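Local coordinates for protein glycoside hydrolase family 81 (PDB 6FOP) that probably hydrolyses beta-1,3-glucans such as laminarin, serving as a family 81 glycoside hydrolase in the cellulosome of Clostridium thermocellum, at residues A[592-595]-A[596-600]; A[91-94]-A[95-98]; A[505-508]-A[509-513]; A[309-312]-A[313-317]; A[214-217]-A[218-222]. All blocks are in the same frame, centred on the assembly; numbering follows the deposited sequence.

Contact 1. Residues A[592-595]-A[596-600]; sequences PNYI and KQNYE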
loop_
_atom_site.group_PDB
_atom_site.type_symbol
_atom_site.label_atom_id
_atom_site.label_comp_id
_atom_site.label_asym_id
_atom_site.label_seq_id
_atom_site.Cartn_x
_atom_site.Cartn_y
_atom_site.Cartn_z
ATOM N N PRO A 592 19.306 9.417 -9.148
ATOM C CA PRO A 592 20.547 9.414 -8.335
ATOM C C PRO A 592 20.802 10.730 -7.595
ATOM O O PRO A 592 21.394 10.694 -6.527
ATOM C CB PRO A 592 21.653 9.150 -9.332
ATOM C CG PRO A 592 21.019 8.758 -10.573
ATOM C CD PRO A 592 19.559 9.042 -10.549
ATOM N N ASN A 593 20.377 11.872 -8.161
ATOM C CA ASN A 593 20.521 13.142 -7.458
ATOM C C ASN A 593 19.694 13.162 -6.179
ATOM O O ASN A 593 20.096 13.789 -5.208
ATOM C CB ASN A 593 20.179 14.326 -8.369
ATOM C CG ASN A 593 21.122 14.432 -9.553
ATOM O OD1 ASN A 593 20.696 14.538 -10.704
ATOM N ND2 ASN A 593 22.410 14.387 -9.274
ATOM N N TYR A 594 18.527 12.501 -6.191
ATOM C CA TYR A 594 17.724 12.406 -4.974
ATOM C C TYR A 594 18.438 11.549 -3.926
ATOM O O TYR A 594 18.396 11.871 -2.738
ATOM C CB TYR A 594 16.294 11.875 -5.226
ATOM C CG TYR A 594 15.503 11.820 -3.931
ATOM C CD1 TYR A 594 14.998 12.988 -3.350
ATOM C CD2 TYR A 594 15.325 10.617 -3.243
ATOM C CE1 TYR A 594 14.338 12.950 -2.122
ATOM C CE2 TYR A 594 14.668 10.570 -2.015
ATOM C CZ TYR A 594 14.147 11.747 -1.475
ATOM O OH TYR A 594 13.504 11.705 -0.263
ATOM N N ILE A 595 19.089 10.454 -4.345
ATOM C CA ILE A 595 19.876 9.655 -3.377
ATOM C C ILE A 595 20.861 10.589 -2.620
ATOM O O ILE A 595 20.942 10.587 -1.393
ATOM C CB ILE A 595 20.723 8.551 -4.093
ATOM C CG1 ILE A 595 19.886 7.495 -4.837
ATOM C CG2 ILE A 595 21.696 7.904 -3.119
ATOM C CD1 ILE A 595 19.129 6.580 -3.939
ATOM N N LYS A 596 21.584 11.406 -3.378
ATOM C CA LYS A 596 22.540 12.361 -2.806
ATOM C C LYS A 596 21.861 13.353 -1.858
ATOM O O LYS A 596 22.300 13.524 -0.731
ATOM C CB LYS A 596 23.303 13.079 -3.923
ATOM C CG LYS A 596 24.381 14.039 -3.427
ATOM C CD LYS A 596 25.383 13.340 -2.521
ATOM C CE LYS A 596 26.745 14.024 -2.433
ATOM N NZ LYS A 596 27.538 13.597 -1.237
ATOM N N GLN A 597 20.750 13.956 -2.297
ATOM C CA GLN A 597 20.017 14.918 -1.471
ATOM C C GLN A 597 19.473 14.286 -0.196
ATOM O O GLN A 597 19.475 14.905 0.878
ATOM C CB GLN A 597 18.858 15.525 -2.257
ATOM C CG GLN A 597 19.233 16.456 -3.390
ATOM C CD GLN A 597 18.013 16.891 -4.200
ATOM O OE1 GLN A 597 17.108 16.106 -4.473
ATOM N NE2 GLN A 597 17.981 18.154 -4.572
ATOM N N ASN A 598 18.896 13.086 -0.340
ATOM C CA ASN A 598 18.303 12.374 0.800
ATOM C C ASN A 598 19.383 12.032 1.828
ATOM O O ASN A 598 19.237 12.294 3.037
ATOM C CB ASN A 598 17.518 11.154 0.283
ATOM C CG ASN A 598 16.943 10.311 1.388
ATOM O OD1 ASN A 598 17.667 9.734 2.204
ATOM N ND2 ASN A 598 15.608 10.174 1.398
ATOM N N TYR A 599 20.478 11.439 1.354
ATOM C CA TYR A 599 21.607 11.107 2.218
ATOM C C TYR A 599 22.213 12.327 2.895
ATOM O O TYR A 599 22.470 12.289 4.110
ATOM C CB TYR A 599 22.637 10.327 1.406
ATOM C CG TYR A 599 23.883 9.903 2.142
ATOM C CD1 TYR A 599 23.946 8.673 2.805
ATOM C CD2 TYR A 599 25.031 10.683 2.112
ATOM C CE1 TYR A 599 25.114 8.282 3.448
ATOM C CE2 TYR A 599 26.198 10.272 2.716
ATOM C CZ TYR A 599 26.216 9.090 3.432
ATOM O OH TYR A 599 27.394 8.681 4.037
ATOM N N GLU A 600 22.386 13.416 2.137
ATOM C CA GLU A 600 22.950 14.642 2.719
ATOM C C GLU A 600 22.001 15.289 3.731
ATOM O O GLU A 600 22.458 15.803 4.745
ATOM C CB GLU A 600 23.393 15.624 1.637
ATOM C CG GLU A 600 24.606 15.152 0.820
ATOM C CD GLU A 600 25.914 15.019 1.614
ATOM O OE1 GLU A 600 26.138 15.786 2.567
ATOM O OE2 GLU A 600 26.730 14.124 1.284
#
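Tyr594 and Asn598, one turn apart at the start of helix 592-606, meet both by a polar bond and over a ring face. The asparagine amide donates through ND2 to Tyr594 OH at 3.1 Å, a straight bond (164°) that lies in the plane of the amide. With CG anti to N in both (chi1 -179° and 176°), Tyr594 leans forward along the helix and its ring comes under Asn598 CB, which lies 4.1 Å from the centroid, near the rim, in a CH-pi contact. Tyr594 OH, an acceptor for the amide, also bonds to the carbonyl oxygen of Asn550, while the other end of the amide, Asn598 OD1, bonds to His574 ND1. The backbone keeps the regular i to i+4 pattern: Asn598 N reaches Tyr594 O at 2.7 Å, Gln597 N reaches Asn593 O at 3.0 Å, and Tyr599 N reaches Ile595 O at 2.9 Å. Lys596 NZ bonds to Glu600 OE2 at 2.7 Å in a salt bridge and also to Tyr622 OH. Gln597 OE1 is weakly bonded to Lys540. His574 is a ligand of the bound nickel ion, as are Glu601 and Glu605 farther along this helix. Asn598 is therefore a second-shell residue: its OD1 probably orients the histidine, and Tyr594 OH, held through Asn550, in turn fixes the rotation of the asparagine amide.

Contact 2. Residues A[91-94]-A[95-98]; sequences VGHS and SVYT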
loop_
_atom_site.group_PDB
_atom_site.type_symbol
_atom_site.label_atom_id
_atom_site.label_comp_id
_atom_site.label_asym_id
_atom_site.label_seq_id
_atom_site.Cartn_x
_atom_site.Cartn_y
_atom_site.Cartn_z
ATOM N N VAL A 91 -24.190 15.564 8.757
ATOM C CA VAL A 91 -25.401 15.061 8.134
ATOM C C VAL A 91 -26.096 14.225 9.184
ATOM O O VAL A 91 -25.682 13.112 9.480
ATOM C CB VAL A 91 -25.089 14.226 6.880
ATOM C CG1 VAL A 91 -26.352 13.621 6.281
ATOM C CG2 VAL A 91 -24.378 15.068 5.833
ATOM N N GLY A 92 -27.170 14.806 9.742
ATOM C CA GLY A 92 -27.997 14.167 10.751
ATOM C C GLY A 92 -29.398 13.904 10.207
ATOM O O GLY A 92 -29.645 13.989 8.994
ATOM N N HIS A 93 -30.321 13.653 11.125
ATOM C CA HIS A 93 -31.642 13.142 10.803
ATOM C C HIS A 93 -32.667 13.964 11.612
ATOM O O HIS A 93 -32.431 14.339 12.781
ATOM C CB HIS A 93 -31.673 11.667 11.150
ATOM C CG HIS A 93 -32.873 10.927 10.662
ATOM N ND1 HIS A 93 -34.109 11.078 11.239
ATOM C CD2 HIS A 93 -33.016 9.972 9.720
ATOM C CE1 HIS A 93 -34.973 10.260 10.666
ATOM N NE2 HIS A 93 -34.331 9.582 9.733
ATOM N N SER A 94 -33.809 14.250 10.989
ATOM C CA SER A 94 -34.794 15.173 11.566
ATOM C C SER A 94 -35.520 14.629 12.782
ATOM O O SER A 94 -36.057 15.397 13.564
ATOM C CB SER A 94 -35.797 15.606 10.496
ATOM O OG SER A 94 -36.561 14.537 10.002
ATOM N N SER A 95 -35.632 13.316 12.902
ATOM C CA SER A 95 -36.292 12.715 14.070
ATOM C C SER A 95 -35.467 11.766 14.937
ATOM O O SER A 95 -35.838 11.515 16.074
ATOM C CB SER A 95 -37.620 12.072 13.654
ATOM O OG SER A 95 -37.444 11.100 12.662
ATOM N N VAL A 96 -34.322 11.303 14.448
ATOM C CA VAL A 96 -33.461 10.438 15.208
ATOM C C VAL A 96 -32.252 11.296 15.533
ATOM O O VAL A 96 -31.469 11.605 14.656
ATOM C CB VAL A 96 -33.041 9.176 14.422
ATOM C CG1 VAL A 96 -32.108 8.322 15.267
ATOM C CG2 VAL A 96 -34.269 8.357 14.042
ATOM N N TYR A 97 -32.111 11.698 16.787
ATOM C CA TYR A 97 -30.987 12.547 17.199
ATOM C C TYR A 97 -29.785 11.735 17.703
ATOM O O TYR A 97 -28.663 12.261 17.743
ATOM C CB TYR A 97 -31.451 13.571 18.246
ATOM C CG TYR A 97 -32.128 14.810 17.665
ATOM C CD1 TYR A 97 -33.079 14.710 16.644
ATOM C CD2 TYR A 97 -31.833 16.093 18.160
ATOM C CE1 TYR A 97 -33.709 15.836 16.109
ATOM C CE2 TYR A 97 -32.450 17.227 17.638
ATOM C CZ TYR A 97 -33.387 17.092 16.617
ATOM O OH TYR A 97 -34.014 18.206 16.085
ATOM N N THR A 98 -30.011 10.475 18.094
ATOM C CA THR A 98 -28.951 9.568 18.565
ATOM C C THR A 98 -29.069 8.208 17.873
ATOM O O THR A 98 -30.053 7.500 18.079
ATOM C CB THR A 98 -29.058 9.335 20.100
ATOM O OG1 THR A 98 -29.044 10.595 20.784
ATOM C CG2 THR A 98 -27.910 8.485 20.614
HETATM O O HOH W 1 -29.421 13.240 13.831
#
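His93 and Val96 bracket a beta turn at the end of strand 89-93 of a seven-stranded antiparallel sheet, their CA atoms 5.5 Å apart and the two intervening serines in a backbone shape close to type I. His93 O does not bond to Val96 N across this turn. The imidazole takes over that task: ND1 accepts from Ser95 N and from Val96 N, each at 3.2 Å, one nitrogen serving two N-H groups. The two donors come in differently, Ser95 N near the ring plane and Val96 N well out of it (37°). A chi1 of -170° places the imidazole anti to the N of His93 and beside the carbonyl carbon. At its far end NE2 bonds to the carbonyl oxygen of Thr139, consistent with a proton on NE2 and a bare ND1. Val96 rests its CG2 over one face of the ring, 4.2 Å from the centroid, in a CH-pi contact. A water joins the two arms of the turn, accepting from His93 N at 2.9 Å and bonding to Val96 O at 2.7 Å. Ser94 OG meets Asn142 N, tying the turn to the residue just before the neighbouring strand 143-147. Tyr97, whose ring forms a cation-pi pair with Arg144, turns its edge to the backbone, so that Ser94 O lies in the ring plane 3.5 Å from Tyr97 CE1.

Contact 3. Residues A[505-508]-A[509-513]; sequences ILWG and EATGN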
loop_
_atom_site.group_PDB
_atom_site.type_symbol
_atom_site.label_atom_id
_atom_site.label_comp_id
_atom_site.label_asym_id
_atom_site.label_seq_id
_atom_site.Cartn_x
_atom_site.Cartn_y
_atom_site.Cartn_z
ATOM N N ILE A 505 6.091 -11.603 -6.909
ATOM C CA ILE A 505 6.552 -11.698 -8.305
ATOM C C ILE A 505 7.426 -12.946 -8.480
ATOM O O ILE A 505 7.224 -13.767 -9.393
ATOM C CB ILE A 505 7.353 -10.459 -8.756
ATOM C CG1 ILE A 505 6.495 -9.187 -8.699
ATOM C CG2 ILE A 505 7.937 -10.651 -10.152
ATOM C CD1 ILE A 505 7.242 -7.908 -9.001
ATOM N N LEU A 506 8.414 -13.079 -7.591
ATOM C CA LEU A 506 9.336 -14.211 -7.696
ATOM C C LEU A 506 8.636 -15.532 -7.514
ATOM O O LEU A 506 8.919 -16.481 -8.260
ATOM C CB LEU A 506 10.474 -14.093 -6.686
ATOM C CG LEU A 506 11.461 -12.933 -6.794
ATOM C CD1 LEU A 506 12.490 -12.948 -5.655
ATOM C CD2 LEU A 506 12.135 -12.936 -8.169
ATOM N N TRP A 507 7.727 -15.626 -6.542
ATOM C CA TRP A 507 6.975 -16.864 -6.353
ATOM C C TRP A 507 6.161 -17.245 -7.577
ATOM O O TRP A 507 6.173 -18.379 -8.026
ATOM C CB TRP A 507 6.049 -16.723 -5.133
ATOM C CG TRP A 507 5.205 -17.922 -4.919
ATOM C CD1 TRP A 507 3.915 -18.101 -5.337
ATOM C CD2 TRP A 507 5.583 -19.148 -4.287
ATOM N NE1 TRP A 507 3.473 -19.356 -5.005
ATOM C CE2 TRP A 507 4.478 -20.024 -4.374
ATOM C CE3 TRP A 507 6.755 -19.601 -3.662
ATOM C CZ2 TRP A 507 4.491 -21.308 -3.820
ATOM C CZ3 TRP A 507 6.770 -20.869 -3.138
ATOM C CH2 TRP A 507 5.645 -21.712 -3.220
ATOM N N GLY A 508 5.431 -16.283 -8.114
ATOM C CA GLY A 508 4.620 -16.530 -9.281
ATOM C C GLY A 508 5.429 -16.960 -10.478
ATOM O O GLY A 508 5.100 -17.929 -11.149
ATOM N N GLU A 509 6.530 -16.284 -10.732
ATOM C CA GLU A 509 7.345 -16.667 -11.857
ATOM C C GLU A 509 8.020 -18.021 -11.613
ATOM O O GLU A 509 8.065 -18.854 -12.516
ATOM C CB GLU A 509 8.385 -15.585 -12.146
ATOM C CG GLU A 509 9.233 -15.826 -13.383
ATOM C CD GLU A 509 8.487 -15.817 -14.697
ATOM O OE1 GLU A 509 7.265 -15.494 -14.779
ATOM O OE2 GLU A 509 9.126 -16.162 -15.694
ATOM N N ALA A 510 8.499 -18.264 -10.392
ATOM C CA ALA A 510 9.170 -19.540 -10.088
ATOM C C ALA A 510 8.244 -20.737 -10.236
ATOM O O ALA A 510 8.680 -21.824 -10.600
ATOM C CB ALA A 510 9.726 -19.527 -8.681
ATOM N N THR A 511 6.967 -20.547 -9.912
ATOM C CA THR A 511 5.995 -21.638 -9.948
ATOM C C THR A 511 5.188 -21.681 -11.233
ATOM O O THR A 511 4.315 -22.544 -11.388
ATOM C CB THR A 511 5.059 -21.586 -8.727
ATOM O OG1 THR A 511 4.330 -20.357 -8.733
ATOM C CG2 THR A 511 5.832 -21.725 -7.404
ATOM N N GLY A 512 5.481 -20.789 -12.180
ATOM C CA GLY A 512 4.731 -20.738 -13.440
ATOM C C GLY A 512 3.287 -20.290 -13.331
ATOM O O GLY A 512 2.457 -20.703 -14.146
ATOM N N ASN A 513 2.986 -19.479 -12.316
ATOM C CA ASN A 513 1.636 -19.005 -12.064
ATOM C C ASN A 513 1.542 -17.526 -12.459
ATOM O O ASN A 513 1.929 -16.620 -11.691
ATOM C CB ASN A 513 1.255 -19.254 -10.606
ATOM C CG ASN A 513 -0.187 -18.915 -10.313
ATOM O OD1 ASN A 513 -0.749 -17.983 -10.897
ATOM N ND2 ASN A 513 -0.789 -19.657 -9.402
HETATM O O HOH W 2 4.531 -17.075 -14.438
#
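Trp507 O is gripped twice by one residue, Thr511, at the C-terminal end of helix 494-511, which finishes in a Schellman motif. Thr511 N bonds to it at 3.0 Å in the ordinary helical way, and Thr511 OG1 donates to it at 2.8 Å; the two donors approach from opposite faces of the carbonyl plane. The hydroxyl can do so because OG1 sits between the backbone N and the carbonyl carbon (chi1 61°), a rotamer that also directs CG2 to the tryptophan. There the methyl stands over the centre of the six-membered ring, 3.9 Å from its centroid and 17° off the normal, in a CH-pi contact. The branched side chain thus splits its work, hydroxyl to the carbonyl and methyl to the indole. Trp507 is fixed at its other end by Glu448, which takes the hydrogen bond from NE1, and its ring is bordered by Val447 and Ile451 of helix 440-455. Gly512, with positive phi, takes the chain out of the helix: Gly512 N bonds back to Glu509 O at 3.2 Å, and Asn513 N to Gly508 O at 2.9 Å, the two bonds that define the motif. It ends helix 494-511 directly before helix 514-534, in a domain whose six-hairpin clan is consistent with an (alpha/alpha)6 barrel. Glu509 pairs with Arg517 of the next helix in a salt bridge. That helix is capped at once, for Asn513 stands at its N-cap and offers OD1 to Ile516 N.

Contact 4. Residues A[309-312]-A[313-317]; sequences LPDK and GTYDR
Asp311 and Arg317 form a salt bridge across the loop that leads into helix 317-329. The guanidinium grips the carboxylate end-on with two nitrogens: NH1 gives its bond to OD1 at 2.9 Å and NH2 to OD2 at 2.9 Å, each through the syn lone pair of its oxygen, with the partners close to the guanidinium plane. NH1 also makes a weak bond to OD2. Arg317 gets there by bending at chi3 (72°), and Asp311 comes to meet it from the opposite direction.

Hydrogen bonds of the Tyr315 hydroxyl make up the second group. Tyr315 OH donates to Asp311 OD1 at 2.6 Å, meeting it on the anti side, so this oxygen serves the tyrosine and the arginine from different sides. The same hydroxyl weakly accepts from Gly313 N. Ring and carboxylate planes are nearly coplanar, 24° apart, and the aspartate lies at the edge of the ring. A water bonds to Gly313 O at 3.1 Å and only weakly to Asp311 O. Asp316, the N-cap that starts helix 317-329, bonds weakly through OD1 to Glu318 N and Ala319 N.

Packing completes the loop. Gly313 CA lies over one face of the Tyr315 ring, 3.5 Å above its plane, and the ring also meets His651 of helix 646-659. With three sound bonds on its two oxygens, the Asp311 carboxylate would be expected to stay ionised, and its charge ties the loop to the first residue of the helix.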
loop_
_atom_site.group_PDB
_atom_site.type_symbol
_atom_site.label_atom_id
_atom_site.label_comp_id
_atom_site.label_asym_id
_atom_site.label_seq_id
_atom_site.Cartn_x
_atom_site.Cartn_y
_atom_site.Cartn_z
ATOM N N LEU A 309 21.488 -9.983 -7.133
ATOM C CA LEU A 309 22.487 -9.431 -8.028
ATOM C C LEU A 309 23.488 -10.545 -8.457
ATOM O O LEU A 309 23.681 -11.523 -7.734
ATOM C CB LEU A 309 23.233 -8.270 -7.370
ATOM C CG LEU A 309 22.383 -7.037 -7.057
ATOM C CD1 LEU A 309 23.247 -5.959 -6.444
ATOM C CD2 LEU A 309 21.695 -6.505 -8.307
ATOM N N PRO A 310 24.029 -10.428 -9.674
ATOM C CA PRO A 310 24.963 -11.452 -10.173
ATOM C C PRO A 310 26.326 -11.376 -9.471
ATOM O O PRO A 310 26.544 -10.535 -8.606
ATOM C CB PRO A 310 25.087 -11.098 -11.660
ATOM C CG PRO A 310 24.941 -9.643 -11.687
ATOM C CD PRO A 310 23.876 -9.326 -10.646
ATOM N N ASP A 311 27.224 -12.286 -9.851
ATOM C CA ASP A 311 28.580 -12.329 -9.287
ATOM C C ASP A 311 29.505 -11.507 -10.156
ATOM O O ASP A 311 30.304 -12.046 -10.892
ATOM C CB ASP A 311 29.056 -13.772 -9.170
ATOM C CG ASP A 311 30.418 -13.896 -8.540
ATOM O OD1 ASP A 311 30.943 -12.932 -7.942
ATOM O OD2 ASP A 311 30.961 -15.006 -8.637
ATOM N N LYS A 312 29.390 -10.189 -10.055
ATOM C CA LYS A 312 30.161 -9.263 -10.884
ATOM C C LYS A 312 30.914 -8.198 -10.100
ATOM O O LYS A 312 31.517 -7.317 -10.684
ATOM C CB LYS A 312 29.291 -8.620 -11.975
ATOM C CG LYS A 312 28.731 -9.616 -12.965
ATOM C CD LYS A 312 29.822 -10.237 -13.837
ATOM C CE LYS A 312 29.215 -11.298 -14.734
ATOM N NZ LYS A 312 30.239 -12.039 -15.546
ATOM N N GLY A 313 30.931 -8.310 -8.783
ATOM C CA GLY A 313 31.446 -7.234 -7.946
ATOM C C GLY A 313 32.949 -7.149 -7.841
ATOM O O GLY A 313 33.669 -8.119 -8.088
ATOM N N THR A 314 33.408 -5.977 -7.403
ATOM C CA THR A 314 34.815 -5.699 -7.155
ATOM C C THR A 314 35.291 -6.149 -5.768
ATOM O O THR A 314 36.370 -5.730 -5.317
ATOM C CB THR A 314 35.084 -4.198 -7.300
ATOM O OG1 THR A 314 34.304 -3.478 -6.347
ATOM C CG2 THR A 314 34.762 -3.689 -8.701
ATOM N N TYR A 315 34.534 -7.016 -5.111
ATOM C CA TYR A 315 34.905 -7.532 -3.780
ATOM C C TYR A 315 36.152 -8.417 -3.799
ATOM O O TYR A 315 36.430 -9.107 -4.780
ATOM C CB TYR A 315 33.743 -8.315 -3.114
ATOM C CG TYR A 315 32.808 -9.009 -4.063
ATOM C CD1 TYR A 315 33.210 -10.061 -4.887
ATOM C CD2 TYR A 315 31.514 -8.573 -4.184
ATOM C CE1 TYR A 315 32.328 -10.664 -5.784
ATOM C CE2 TYR A 315 30.628 -9.148 -5.076
ATOM C CZ TYR A 315 31.032 -10.188 -5.875
ATOM O OH TYR A 315 30.145 -10.720 -6.782
ATOM N N ASP A 316 36.880 -8.386 -2.684
ATOM C CA ASP A 316 37.827 -9.462 -2.355
ATOM C C ASP A 316 36.974 -10.719 -2.128
ATOM O O ASP A 316 36.211 -10.802 -1.147
ATOM C CB ASP A 316 38.642 -9.020 -1.113
ATOM C CG ASP A 316 39.444 -10.122 -0.454
ATOM O OD1 ASP A 316 39.503 -11.251 -0.922
ATOM O OD2 ASP A 316 40.006 -9.833 0.618
ATOM N N ARG A 317 37.086 -11.669 -3.054
ATOM C CA ARG A 317 36.246 -12.877 -3.007
ATOM C C ARG A 317 36.491 -13.701 -1.743
ATOM O O ARG A 317 35.567 -14.304 -1.236
ATOM C CB ARG A 317 36.448 -13.786 -4.218
ATOM C CG ARG A 317 36.149 -13.151 -5.534
ATOM C CD ARG A 317 36.362 -14.174 -6.656
ATOM N NE ARG A 317 35.333 -15.219 -6.694
ATOM C CZ ARG A 317 34.072 -15.029 -7.091
ATOM N NH1 ARG A 317 33.682 -13.835 -7.518
ATOM N NH2 ARG A 317 33.213 -16.048 -7.090
HETATM O O HOH W 3 32.982 -10.806 -9.487
#

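Contact 5. Residues A[214-217]-A[218-222]; sequences LTYY and KDYAY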
loop_
_atom_site.group_PDB
_atom_site.type_symbol
_atom_site.label_atom_id
_atom_site.label_comp_id
_atom_site.label_asym_id
_atom_site.label_seq_id
_atom_site.Cartn_x
_atom_site.Cartn_y
_atom_site.Cartn_z
ATOM N N LEU A 214 -21.402 25.045 -9.823
ATOM C CA LEU A 214 -22.465 24.354 -9.096
ATOM C C LEU A 214 -23.386 23.612 -10.055
ATOM O O LEU A 214 -23.783 22.485 -9.779
ATOM C CB LEU A 214 -23.248 25.353 -8.265
ATOM C CG LEU A 214 -24.409 24.802 -7.446
ATOM C CD1 LEU A 214 -23.935 23.796 -6.396
ATOM C CD2 LEU A 214 -25.144 25.956 -6.781
ATOM N N THR A 215 -23.687 24.224 -11.202
ATOM C CA THR A 215 -24.552 23.591 -12.203
ATOM C C THR A 215 -23.918 22.300 -12.715
ATOM O O THR A 215 -24.595 21.293 -12.889
ATOM C CB THR A 215 -24.803 24.564 -13.374
ATOM O OG1 THR A 215 -25.411 25.766 -12.872
ATOM C CG2 THR A 215 -25.690 23.960 -14.401
ATOM N N TYR A 216 -22.611 22.326 -12.965
ATOM C CA TYR A 216 -21.911 21.129 -13.454
ATOM C C TYR A 216 -21.928 20.020 -12.409
ATOM O O TYR A 216 -22.230 18.861 -12.726
ATOM C CB TYR A 216 -20.478 21.493 -13.807
ATOM C CG TYR A 216 -19.743 20.316 -14.432
ATOM C CD1 TYR A 216 -19.924 19.994 -15.780
ATOM C CD2 TYR A 216 -18.903 19.499 -13.671
ATOM C CE1 TYR A 216 -19.290 18.907 -16.352
ATOM C CE2 TYR A 216 -18.247 18.419 -14.255
ATOM C CZ TYR A 216 -18.432 18.136 -15.582
ATOM O OH TYR A 216 -17.786 17.045 -16.124
ATOM N N TYR A 217 -21.640 20.352 -11.165
ATOM C CA TYR A 217 -21.688 19.351 -10.082
ATOM C C TYR A 217 -23.109 18.830 -9.862
ATOM O O TYR A 217 -23.296 17.646 -9.640
ATOM C CB TYR A 217 -21.044 19.872 -8.819
ATOM C CG TYR A 217 -19.521 19.790 -8.847
ATOM C CD1 TYR A 217 -18.770 20.591 -9.697
ATOM C CD2 TYR A 217 -18.843 18.901 -8.018
ATOM C CE1 TYR A 217 -17.385 20.517 -9.709
ATOM C CE2 TYR A 217 -17.464 18.818 -8.028
ATOM C CZ TYR A 217 -16.751 19.627 -8.877
ATOM O OH TYR A 217 -15.374 19.559 -8.895
ATOM N N LYS A 218 -24.123 19.694 -9.986
ATOM C CA LYS A 218 -25.508 19.239 -9.921
ATOM C C LYS A 218 -25.818 18.239 -11.012
ATOM O O LYS A 218 -26.543 17.277 -10.774
ATOM C CB LYS A 218 -26.467 20.430 -9.968
ATOM C CG LYS A 218 -27.921 20.021 -9.840
ATOM C CD LYS A 218 -28.861 21.199 -9.992
ATOM C CE LYS A 218 -30.303 20.701 -9.910
ATOM N NZ LYS A 218 -31.312 21.713 -10.305
ATOM N N ASP A 219 -25.261 18.451 -12.211
ATOM C CA ASP A 219 -25.513 17.533 -13.309
ATOM C C ASP A 219 -25.202 16.081 -12.969
ATOM O O ASP A 219 -25.855 15.187 -13.497
ATOM C CB ASP A 219 -24.698 17.895 -14.555
ATOM C CG ASP A 219 -25.203 19.114 -15.286
ATOM O OD1 ASP A 219 -26.380 19.465 -15.157
ATOM O OD2 ASP A 219 -24.385 19.699 -16.052
ATOM N N TYR A 220 -24.178 15.849 -12.153
ATOM C CA TYR A 220 -23.783 14.471 -11.784
ATOM C C TYR A 220 -24.081 14.097 -10.336
ATOM O O TYR A 220 -23.781 12.999 -9.903
ATOM C CB TYR A 220 -22.301 14.241 -12.141
ATOM C CG TYR A 220 -22.065 14.463 -13.613
ATOM C CD1 TYR A 220 -22.454 13.507 -14.551
ATOM C CD2 TYR A 220 -21.582 15.696 -14.084
ATOM C CE1 TYR A 220 -22.277 13.723 -15.907
ATOM C CE2 TYR A 220 -21.422 15.921 -15.430
ATOM C CZ TYR A 220 -21.780 14.935 -16.335
ATOM O OH TYR A 220 -21.619 15.166 -17.654
ATOM N N ALA A 221 -24.785 14.969 -9.603
ATOM C CA ALA A 221 -25.039 14.747 -8.169
ATOM C C ALA A 221 -25.962 13.589 -7.874
ATOM O O ALA A 221 -25.986 13.078 -6.738
ATOM C CB ALA A 221 -25.574 16.018 -7.493
ATOM N N TYR A 222 -26.754 13.192 -8.864
ATOM C CA TYR A 222 -27.724 12.135 -8.702
ATOM C C TYR A 222 -27.290 10.814 -9.290
ATOM O O TYR A 222 -28.089 9.893 -9.378
ATOM C CB TYR A 222 -29.130 12.604 -9.187
ATOM C CG TYR A 222 -29.503 13.931 -8.557
ATOM C CD1 TYR A 222 -29.846 13.998 -7.219
ATOM C CD2 TYR A 222 -29.395 15.110 -9.255
ATOM C CE1 TYR A 222 -30.126 15.217 -6.597
ATOM C CE2 TYR A 222 -29.685 16.344 -8.655
ATOM C CZ TYR A 222 -30.072 16.389 -7.330
ATOM O OH TYR A 222 -30.346 17.608 -6.747
#
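The last turn of helix 211-220, which lies against an eight-stranded antiparallel sheet, carries an i to i+4 pair of tyrosines, Tyr216 and Tyr220. Their rings meet edge-to-face: the edge of Tyr220 is presented to the face of Tyr216, with centroids 5.3 Å apart and planes at 61°. CE2 of Tyr220 does the touching, over the rim of the ring at its hydroxyl-bearing end, 3.7 Å from Tyr216 CZ. The two first torsions differ, and this lets the rings converge. Tyr216 has CG anti to its N (chi1 -175°) and reaches along the helix, whereas Tyr220 sets CG anti to its carbonyl carbon (chi1 -59°) and swings back across Tyr216 O, which lies 3.5 Å from its CD2. Outside the pair, Tyr216 OH bonds to Gln292 NE2 and the Tyr220 side chain rests on Tyr133. Backbone bonding changes over this turn. Lys218 N still bonds to Leu214 O at 2.8 Å, and Asp219 N to Thr215 O at 3.0 Å, but Tyr220 N turns to Tyr217 O at 3.2 Å, standing well above the plane of that carbonyl. Ala221 N likewise bonds to Lys218 O, again three residues back. Tyr217 lies on Ala204 and Leu206 of strand 200-206, and its carbonyl oxygen also receives Tyr133 OH. The tyrosine pair bridges a turn whose tightening from four-residue to three-residue spacing is typical of the C-terminal end of an alpha-helix.

None of the five contacts touches another, and each mixes buried with exposed residues. Contacts 1 and 3 belong to helices of the C-terminal family 81 domain, one carrying nickel ligands farther along and the other ending in a glycine turn; contact 4 leads into the helix 317-329 from a loop near the surface. Contacts 2 and 5 lie in the beta-rich part, about 13 Å apart at nearest atoms, and both reach strand 133-139, through Thr139 and Tyr133. The chemistry varies accordingly: neutral amide and hydroxyl bonds in contact 1, an imidazole acceptor in contact 2, a threonine whose hydroxyl and methyl meet different groups in contact 3, ionic bonding in contact 4, and aromatic pairing in contact 5.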